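Local coordinates for glutamine--tRNA ligase (Saccharomyces cerevisiae, PDB 3TL4), which catalyses the ATP-dependent attachment of glutamine to tRNA(Gln), and is represented here by its appended N-terminal tRNA-binding domain, at residues E40-Y45 / G76-D81. Sequence-based numbering, arbitrary orientation.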
ATOM      1  N   GLU A  40      -2.007   8.808  20.450  1.00 41.30           N
ATOM      2  CA  GLU A  40      -2.819   7.662  20.853  1.00 47.12           C
ATOM      3  C   GLU A  40      -2.105   6.325  20.594  1.00 44.92           C
ATOM      4  O   GLU A  40      -2.733   5.305  20.309  1.00 50.02           O
ATOM      5  CB  GLU A  40      -4.235   7.713  20.239  1.00 56.22           C
ATOM      6  CG  GLU A  40      -4.329   7.835  18.716  1.00 64.17           C
ATOM      7  CD  GLU A  40      -5.771   8.046  18.235  1.00 72.66           C
ATOM      8  OE1 GLU A  40      -6.695   7.998  19.079  1.00 77.63           O
ATOM      9  OE2 GLU A  40      -5.987   8.264  17.018  1.00 70.23           O
ATOM     10  N   THR A  41      -0.778   6.363  20.685  1.00 43.61           N
ATOM     11  CA  THR A  41       0.056   5.172  20.652  1.00 37.73           C
ATOM     12  C   THR A  41       0.791   5.141  21.982  1.00 42.44           C
ATOM     13  O   THR A  41       0.989   6.186  22.608  1.00 44.59           O
ATOM     14  CB  THR A  41       1.138   5.237  19.544  1.00 35.54           C
ATOM     15  OG1 THR A  41       1.977   6.372  19.763  1.00 33.20           O
ATOM     16  CG2 THR A  41       0.527   5.326  18.156  1.00 32.71           C
ATOM     17  N   PRO A  42       1.216   3.946  22.414  1.00 42.04           N
ATOM     18  CA  PRO A  42       1.935   3.755  23.681  1.00 46.27           C
ATOM     19  C   PRO A  42       3.135   4.688  23.835  1.00 48.98           C
ATOM     20  O   PRO A  42       3.869   4.911  22.882  1.00 50.14           O
ATOM     21  CB  PRO A  42       2.406   2.307  23.588  1.00 42.76           C
ATOM     22  CG  PRO A  42       1.380   1.646  22.718  1.00 37.68           C
ATOM     23  CD  PRO A  42       0.994   2.674  21.705  1.00 37.08           C
ATOM     24  N   SER A  43       3.325   5.221  25.036  1.00 53.93           N
ATOM     25  CA  SER A  43       4.422   6.140  25.329  1.00 58.21           C
ATOM     26  C   SER A  43       5.799   5.562  25.002  1.00 57.68           C
ATOM     27  O   SER A  43       6.715   6.295  24.617  1.00 56.54           O
ATOM     28  CB  SER A  43       4.390   6.530  26.803  1.00 65.52           C
ATOM     29  OG  SER A  43       3.111   7.016  27.164  1.00 71.39           O
ATOM     30  N   ASP A  44       5.944   4.253  25.170  1.00 54.25           N
ATOM     31  CA  ASP A  44       7.236   3.611  24.963  1.00 58.52           C
ATOM     32  C   ASP A  44       7.361   2.952  23.590  1.00 54.00           C
ATOM     33  O   ASP A  44       8.324   2.227  23.333  1.00 51.84           O
ATOM     34  CB  ASP A  44       7.526   2.594  26.077  1.00 63.87           C
ATOM     35  CG  ASP A  44       6.574   1.405  26.056  1.00 64.20           C
ATOM     36  OD1 ASP A  44       5.480   1.517  25.456  1.00 54.91           O
ATOM     37  OD2 ASP A  44       6.923   0.359  26.650  1.00 70.18           O
ATOM     38  N   TYR A  45       6.394   3.188  22.709  1.00 45.84           N
ATOM     39  CA  TYR A  45       6.494   2.632  21.365  1.00 41.19           C
ATOM     40  C   TYR A  45       7.627   3.309  20.596  1.00 44.72           C
ATOM     41  O   TYR A  45       7.857   4.516  20.740  1.00 45.10           O
ATOM     42  CB  TYR A  45       5.173   2.735  20.592  1.00 37.82           C
ATOM     43  CG  TYR A  45       5.338   2.303  19.157  1.00 35.57           C
ATOM     44  CD1 TYR A  45       5.418   0.959  18.823  1.00 30.10           C
ATOM     45  CD2 TYR A  45       5.466   3.239  18.142  1.00 34.11           C
ATOM     46  CE1 TYR A  45       5.602   0.557  17.516  1.00 24.31           C
ATOM     47  CE2 TYR A  45       5.647   2.846  16.837  1.00 33.31           C
ATOM     48  CZ  TYR A  45       5.721   1.502  16.528  1.00 32.32           C
ATOM     49  OH  TYR A  45       5.913   1.111  15.220  1.00 35.72           O
ATOM     50  N   GLY A  76      -3.180  -0.820  14.071  1.00 22.48           N
ATOM     51  CA  GLY A  76      -2.856  -1.699  12.968  1.00 20.93           C
ATOM     52  C   GLY A  76      -1.509  -1.363  12.362  1.00 29.99           C
ATOM     53  O   GLY A  76      -0.720  -2.252  12.046  1.00 34.26           O
ATOM     54  N   ILE A  77      -1.232  -0.076  12.196  1.00 28.66           N
ATOM     55  CA  ILE A  77       0.074   0.321  11.700  1.00 24.40           C
ATOM     56  C   ILE A  77       1.139  -0.109  12.705  1.00 26.64           C
ATOM     57  O   ILE A  77       2.014  -0.911  12.377  1.00 26.91           O
ATOM     58  CB  ILE A  77       0.157   1.850  11.429  1.00 23.69           C
ATOM     59  CG1 ILE A  77      -0.699   2.224  10.218  1.00 21.94           C
ATOM     60  CG2 ILE A  77       1.591   2.278  11.203  1.00 21.42           C
ATOM     61  CD1 ILE A  77      -1.078   3.707  10.128  1.00 14.95           C
ATOM     62  N   ILE A  78       1.061   0.398  13.936  1.00 26.85           N
ATOM     63  CA  ILE A  78       2.150   0.158  14.876  1.00 27.97           C
ATOM     64  C   ILE A  78       2.333  -1.315  15.234  1.00 32.70           C
ATOM     65  O   ILE A  78       3.440  -1.733  15.565  1.00 39.76           O
ATOM     66  CB  ILE A  78       2.098   1.045  16.145  1.00 27.24           C
ATOM     67  CG1 ILE A  78       0.903   0.693  17.026  1.00 30.38           C
ATOM     68  CG2 ILE A  78       2.116   2.514  15.764  1.00 23.86           C
ATOM     69  CD1 ILE A  78       1.052   1.183  18.455  1.00 32.93           C
ATOM     70  N   ASN A  79       1.276  -2.114  15.137  1.00 31.13           N
ATOM     71  CA  ASN A  79       1.437  -3.549  15.382  1.00 31.94           C
ATOM     72  C   ASN A  79       1.785  -4.395  14.145  1.00 29.95           C
ATOM     73  O   ASN A  79       1.907  -5.600  14.246  1.00 33.91           O
ATOM     74  CB  ASN A  79       0.246  -4.137  16.162  1.00 33.91           C
ATOM     75  CG  ASN A  79      -0.852  -4.621  15.264  1.00 41.50           C
ATOM     76  OD1 ASN A  79      -0.885  -4.292  14.085  1.00 44.91           O
ATOM     77  ND2 ASN A  79      -1.772  -5.407  15.815  1.00 45.63           N
ATOM     78  N   GLY A  80       1.946  -3.770  12.982  1.00 32.62           N
ATOM     79  CA  GLY A  80       2.440  -4.483  11.808  1.00 34.25           C
ATOM     80  C   GLY A  80       1.368  -5.176  10.976  1.00 35.08           C
ATOM     81  O   GLY A  80       1.676  -5.879  10.017  1.00 28.47           O
ATOM     82  N   ASP A  81       0.104  -4.981  11.344  1.00 33.96           N
ATOM     83  CA  ASP A  81      -1.008  -5.511  10.562  1.00 34.19           C
ATOM     84  C   ASP A  81      -1.135  -4.781   9.217  1.00 34.69           C
ATOM     85  O   ASP A  81      -1.276  -5.407   8.165  1.00 27.30           O
ATOM     86  CB  ASP A  81      -2.313  -5.417  11.356  1.00 31.74           C
ATOM     87  CG  ASP A  81      -2.388  -6.436  12.506  1.00 41.11           C
ATOM     88  OD1 ASP A  81      -1.615  -7.432  12.500  1.00 40.59           O
ATOM     89  OD2 ASP A  81      -3.236  -6.244  13.411  1.00 43.95           O
TER
HETATM   90  O   HOH W   1       6.189  -1.400  14.671  1.00 30.97           O
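Ile-78 lies against one face of the Tyr-45 ring: its CB sits 3.9 Å from the ring centroid and 21° off the ring normal, which qualifies as a CH-pi contact, displaced toward the rim that carries the hydroxyl. The branch methyl continues the cover, Ile-78 CG2 standing 3.7 Å from Tyr-45 CE2. With CG anti to the backbone N (chi1 173°), the tyrosine ring extends from its loop across the isoleucine. At the end of the longer branch, Ile-78 CD1 meets Pro-42 CD tip to tip at 3.6 Å, while Ile-78 CG2, besides lying over the ring, is 4.0 Å from Thr-41 CG2. A water in the plane of the ring, 2.6 Å from Tyr-45 OH, donates to Ile-78 O at 2.9 Å, and the hydroxyl also hydrogen-bonds Thr-51 OG1 of helix 49-62. A leucine in place of Tyr-45 would probably strip Ile-78 of its aromatic cover and leave the water and Thr-51 without their shared hydroxyl partner. The loop is shaped by a type I turn from Pro-42 to Tyr-45, closed by Tyr-45 N to Pro-42 O at 3.1 Å. Across the contact, helix 70-78 finishes in a Schellman motif at Gly-80, with an overlapping Asx turn, Asn-79 OD1 accepting from Asp-81 N. The contact thus packs the loop between helices 28-39 and 49-62 against the C-terminal end of helix 70-78, at the surface of the all-helical tRNA-binding domain.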